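Local structure of gamma-hexachlorocyclohexane dehydrochlorinase (Sphingomonas paucimobilis, 3A76) at residues R26-Y37 with G95-A105. The protein removes hydrogen chloride twice in succession from the pollutant lindane (gamma-hexachlorocyclohexane), turning it into a tetrachlorocyclohexadiene by way of a pentachlorocyclohexene. Sequence-based numbering, arbitrary orientation.
Sequences RLASRAAIQDLY and GTNLRLEFVSA
Leu98 lies on one face of the Tyr37 ring: its CG is 3.7 Å from the ring centroid, 15° off the normal, while its CD2 lies over the CD2–CE2 side of the ring. With CG anti to the backbone N (chi1 -175°), the Tyr37 side chain drops from the helix toward the strand, carrying its CE1 to within 3.9 Å of Gly95 CA and its hydroxyl to the backbone of Thr96; Asp113 O accepts a weak hydrogen bond from that hydroxyl. One helical turn back, Ile33 wedges CG2 against both methyls of Leu100, 3.7 Å from CD2; Val108 and Tyr137, on the next two strands of the sheet, also touch it. This is the buried, apolar part of the contact, where helix 22-45 packs on strand 88-102, at the margin of the curved sheet of a SnoaL-like domain; the axes of 26-37 and 95-102 come within 10.2 Å. The other end is just as close but more open to solvent. Phe102 receives Ser29 CB at its edge, 3.8 Å from CZ, while Arg26 folds twice along its chain, bringing CD over the ring centre and the guanidinium flat on the same face, planes 9° apart and centres separated by 4.2 Å. Its NH2 runs on to exposed Ala105, 3.6 Å from CB, with no polar partner in the model. Arg30 lays its CG at the Phe102 edge and packs on Ala31 of a neighbouring subunit.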
loop_
_atom_site.group_PDB
_atom_site.type_symbol
_atom_site.label_atom_id
_atom_site.label_comp_id
_atom_site.label_asym_id
_atom_site.label_seq_id
_atom_site.Cartn_x
_atom_site.Cartn_y
_atom_site.Cartn_z
ATOM N N ARG B 26 15.316 2.400 -16.906
ATOM C CA ARG B 26 15.094 1.695 -15.639
ATOM C C ARG B 26 13.870 2.251 -14.897
ATOM O O ARG B 26 13.017 1.493 -14.422
ATOM C CB ARG B 26 16.335 1.797 -14.739
ATOM C CG ARG B 26 16.539 0.617 -13.798
ATOM C CD ARG B 26 17.274 -0.533 -14.498
ATOM N NE ARG B 26 16.780 -0.721 -15.865
ATOM C CZ ARG B 26 17.384 -1.427 -16.816
ATOM N NH1 ARG B 26 18.535 -2.056 -16.577
ATOM N NH2 ARG B 26 16.822 -1.498 -18.018
ATOM N N LEU B 27 13.811 3.578 -14.799
ATOM C CA LEU B 27 12.692 4.281 -14.192
ATOM C C LEU B 27 11.376 4.000 -14.927
ATOM O O LEU B 27 10.377 3.642 -14.296
ATOM C CB LEU B 27 12.999 5.782 -14.112
ATOM C CG LEU B 27 13.577 6.361 -12.804
ATOM C CD1 LEU B 27 14.069 5.302 -11.816
ATOM C CD2 LEU B 27 14.667 7.400 -13.087
ATOM N N ALA B 28 11.394 4.115 -16.253
ATOM C CA ALA B 28 10.214 3.840 -17.078
ATOM C C ALA B 28 9.744 2.382 -16.995
ATOM O O ALA B 28 8.552 2.099 -17.132
ATOM C CB ALA B 28 10.469 4.234 -18.520
ATOM N N SER B 29 10.679 1.466 -16.764
ATOM C CA SER B 29 10.349 0.048 -16.675
ATOM C C SER B 29 9.764 -0.297 -15.309
ATOM O O SER B 29 8.831 -1.091 -15.209
ATOM C CB SER B 29 11.571 -0.820 -17.004
ATOM O OG SER B 29 11.907 -0.697 -18.385
ATOM N N ARG B 30 10.325 0.314 -14.269
ATOM C CA ARG B 30 9.775 0.243 -12.915
ATOM C C ARG B 30 8.287 0.656 -12.897
ATOM O O ARG B 30 7.456 -0.051 -12.321
ATOM C CB ARG B 30 10.593 1.124 -11.964
ATOM C CG ARG B 30 12.014 0.629 -11.685
ATOM C CD ARG B 30 12.819 1.639 -10.871
ATOM N NE ARG B 30 12.156 1.976 -9.608
ATOM C CZ ARG B 30 12.445 1.420 -8.433
ATOM N NH1 ARG B 30 13.400 0.502 -8.348
ATOM N NH2 ARG B 30 11.781 1.779 -7.342
ATOM N N ALA B 31 7.966 1.771 -13.552
ATOM C CA ALA B 31 6.589 2.290 -13.646
ATOM C C ALA B 31 5.613 1.312 -14.312
ATOM O O ALA B 31 4.535 1.020 -13.766
ATOM C CB ALA B 31 6.572 3.630 -14.367
ATOM N N ALA B 32 5.996 0.793 -15.479
ATOM C CA ALA B 32 5.186 -0.196 -16.186
ATOM C C ALA B 32 4.980 -1.484 -15.370
ATOM O O ALA B 32 3.908 -2.092 -15.409
ATOM C CB ALA B 32 5.806 -0.516 -17.563
ATOM N N ILE B 33 6.005 -1.902 -14.636
ATOM C CA ILE B 33 5.910 -3.117 -13.843
ATOM C C ILE B 33 5.007 -2.884 -12.626
ATOM O O ILE B 33 4.196 -3.744 -12.283
ATOM C CB ILE B 33 7.329 -3.651 -13.441
ATOM C CG1 ILE B 33 8.110 -4.093 -14.696
ATOM C CG2 ILE B 33 7.231 -4.780 -12.411
ATOM C CD1 ILE B 33 9.635 -4.193 -14.507
ATOM N N GLN B 34 5.144 -1.712 -11.998
ATOM C CA GLN B 34 4.235 -1.252 -10.936
ATOM C C GLN B 34 2.789 -1.328 -11.405
ATOM O O GLN B 34 1.937 -1.880 -10.704
ATOM C CB GLN B 34 4.570 0.173 -10.488
ATOM C CG GLN B 34 5.710 0.268 -9.465
ATOM C CD GLN B 34 6.324 1.664 -9.358
ATOM O OE1 GLN B 34 5.618 2.682 -9.402
ATOM N NE2 GLN B 34 7.650 1.716 -9.219
ATOM N N ASP B 35 2.540 -0.797 -12.603
ATOM C CA ASP B 35 1.221 -0.869 -13.260
ATOM C C ASP B 35 0.753 -2.272 -13.550
ATOM O O ASP B 35 -0.445 -2.558 -13.419
ATOM C CB ASP B 35 1.226 -0.067 -14.540
ATOM C CG ASP B 35 1.217 1.393 -14.281
ATOM O OD1 ASP B 35 0.992 1.764 -13.118
ATOM O OD2 ASP B 35 1.435 2.169 -15.227
ATOM N N LEU B 36 1.688 -3.151 -13.917
ATOM C CA LEU B 36 1.376 -4.576 -14.053
ATOM C C LEU B 36 0.905 -5.139 -12.724
ATOM O O LEU B 36 -0.131 -5.788 -12.645
ATOM C CB LEU B 36 2.597 -5.370 -14.561
ATOM C CG LEU B 36 3.026 -5.216 -16.030
ATOM C CD1 LEU B 36 4.250 -6.098 -16.280
ATOM C CD2 LEU B 36 1.873 -5.557 -16.986
ATOM N N TYR B 37 1.683 -4.870 -11.681
ATOM C CA TYR B 37 1.412 -5.345 -10.330
ATOM C C TYR B 37 0.024 -4.871 -9.830
ATOM O O TYR B 37 -0.772 -5.674 -9.353
ATOM C CB TYR B 37 2.556 -4.868 -9.428
ATOM C CG TYR B 37 2.541 -5.357 -8.006
ATOM C CD1 TYR B 37 1.969 -4.580 -6.989
ATOM C CD2 TYR B 37 3.138 -6.581 -7.660
ATOM C CE1 TYR B 37 1.977 -5.022 -5.681
ATOM C CE2 TYR B 37 3.140 -7.033 -6.371
ATOM C CZ TYR B 37 2.568 -6.251 -5.378
ATOM O OH TYR B 37 2.561 -6.699 -4.080
ATOM N N GLY B 95 -2.040 -4.268 -2.482
ATOM C CA GLY B 95 -0.669 -4.545 -2.837
ATOM C C GLY B 95 0.293 -3.444 -2.452
ATOM O O GLY B 95 0.099 -2.270 -2.798
ATOM N N THR B 96 1.339 -3.856 -1.730
ATOM C CA THR B 96 2.347 -2.973 -1.170
ATOM C C THR B 96 3.729 -3.655 -1.316
ATOM O O THR B 96 3.813 -4.862 -1.663
ATOM C CB THR B 96 2.122 -2.732 0.366
ATOM O OG1 THR B 96 2.313 -3.963 1.062
ATOM C CG2 THR B 96 0.727 -2.254 0.688
ATOM N N ASN B 97 4.779 -2.880 -1.022
ATOM C CA ASN B 97 6.174 -3.365 -0.873
ATOM C C ASN B 97 6.800 -4.008 -2.106
ATOM O O ASN B 97 7.678 -4.856 -1.971
ATOM C CB ASN B 97 6.313 -4.355 0.287
ATOM C CG ASN B 97 5.795 -3.818 1.594
ATOM O OD1 ASN B 97 5.415 -4.601 2.468
ATOM N ND2 ASN B 97 5.779 -2.487 1.748
ATOM N N LEU B 98 6.340 -3.616 -3.291
ATOM C CA LEU B 98 6.868 -4.130 -4.548
ATOM C C LEU B 98 8.350 -3.801 -4.596
ATOM O O LEU B 98 8.736 -2.637 -4.561
ATOM C CB LEU B 98 6.183 -3.484 -5.747
ATOM C CG LEU B 98 5.942 -4.285 -7.039
ATOM C CD1 LEU B 98 6.225 -3.423 -8.245
ATOM C CD2 LEU B 98 6.697 -5.600 -7.153
ATOM N N ARG B 99 9.173 -4.837 -4.671
ATOM C CA ARG B 99 10.612 -4.646 -4.685
ATOM C C ARG B 99 11.183 -5.363 -5.895
ATOM O O ARG B 99 10.981 -6.570 -6.067
ATOM C CB ARG B 99 11.222 -5.130 -3.357
ATOM C CG ARG B 99 12.716 -5.012 -3.263
ATOM C CD ARG B 99 13.163 -3.579 -3.214
ATOM N NE ARG B 99 14.283 -3.396 -4.135
ATOM C CZ ARG B 99 15.544 -3.195 -3.769
ATOM N NH1 ARG B 99 15.868 -3.116 -2.491
ATOM N NH2 ARG B 99 16.478 -3.054 -4.690
ATOM N N LEU B 100 11.858 -4.608 -6.755
ATOM C CA LEU B 100 12.355 -5.157 -8.007
ATOM C C LEU B 100 13.878 -5.377 -8.030
ATOM O O LEU B 100 14.649 -4.603 -7.455
ATOM C CB LEU B 100 11.896 -4.298 -9.203
ATOM C CG LEU B 100 10.397 -3.973 -9.371
ATOM C CD1 LEU B 100 10.164 -3.008 -10.556
ATOM C CD2 LEU B 100 9.535 -5.231 -9.493
ATOM N N GLU B 101 14.284 -6.464 -8.683
ATOM C CA GLU B 101 15.692 -6.754 -8.973
ATOM C C GLU B 101 15.823 -6.958 -10.480
ATOM O O GLU B 101 15.288 -7.920 -11.030
ATOM C CB GLU B 101 16.153 -8.005 -8.219
ATOM C CG GLU B 101 17.658 -8.308 -8.297
ATOM C CD GLU B 101 17.994 -9.759 -7.924
ATOM O OE1 GLU B 101 17.061 -10.602 -7.841
ATOM O OE2 GLU B 101 19.199 -10.057 -7.722
ATOM N N PHE B 102 16.499 -6.024 -11.148
ATOM C CA PHE B 102 16.746 -6.144 -12.580
ATOM C C PHE B 102 17.848 -7.176 -12.857
ATOM O O PHE B 102 19.031 -6.930 -12.583
ATOM C CB PHE B 102 17.106 -4.784 -13.178
ATOM C CG PHE B 102 15.908 -3.958 -13.581
ATOM C CD1 PHE B 102 15.185 -3.231 -12.623
ATOM C CD2 PHE B 102 15.502 -3.905 -14.915
ATOM C CE1 PHE B 102 14.072 -2.464 -12.993
ATOM C CE2 PHE B 102 14.396 -3.139 -15.297
ATOM C CZ PHE B 102 13.676 -2.419 -14.332
ATOM N N VAL B 103 17.446 -8.340 -13.367
ATOM C CA VAL B 103 18.391 -9.376 -13.784
ATOM C C VAL B 103 19.110 -8.873 -15.036
ATOM O O VAL B 103 20.341 -8.841 -15.096
ATOM C CB VAL B 103 17.689 -10.734 -14.026
ATOM C CG1 VAL B 103 18.594 -11.696 -14.795
ATOM C CG2 VAL B 103 17.279 -11.349 -12.701
ATOM N N SER B 104 18.322 -8.454 -16.018
ATOM C CA SER B 104 18.838 -7.793 -17.200
ATOM C C SER B 104 17.854 -6.691 -17.594
ATOM O O SER B 104 16.792 -6.554 -16.975
ATOM C CB SER B 104 19.017 -8.807 -18.330
ATOM O OG SER B 104 17.785 -9.404 -18.708
ATOM N N ALA B 105 18.199 -5.911 -18.621
ATOM C CA ALA B 105 17.347 -4.807 -19.072
ATOM C C ALA B 105 15.895 -5.219 -19.386
ATOM O O ALA B 105 14.990 -4.379 -19.368
ATOM C CB ALA B 105 17.975 -4.104 -20.271
#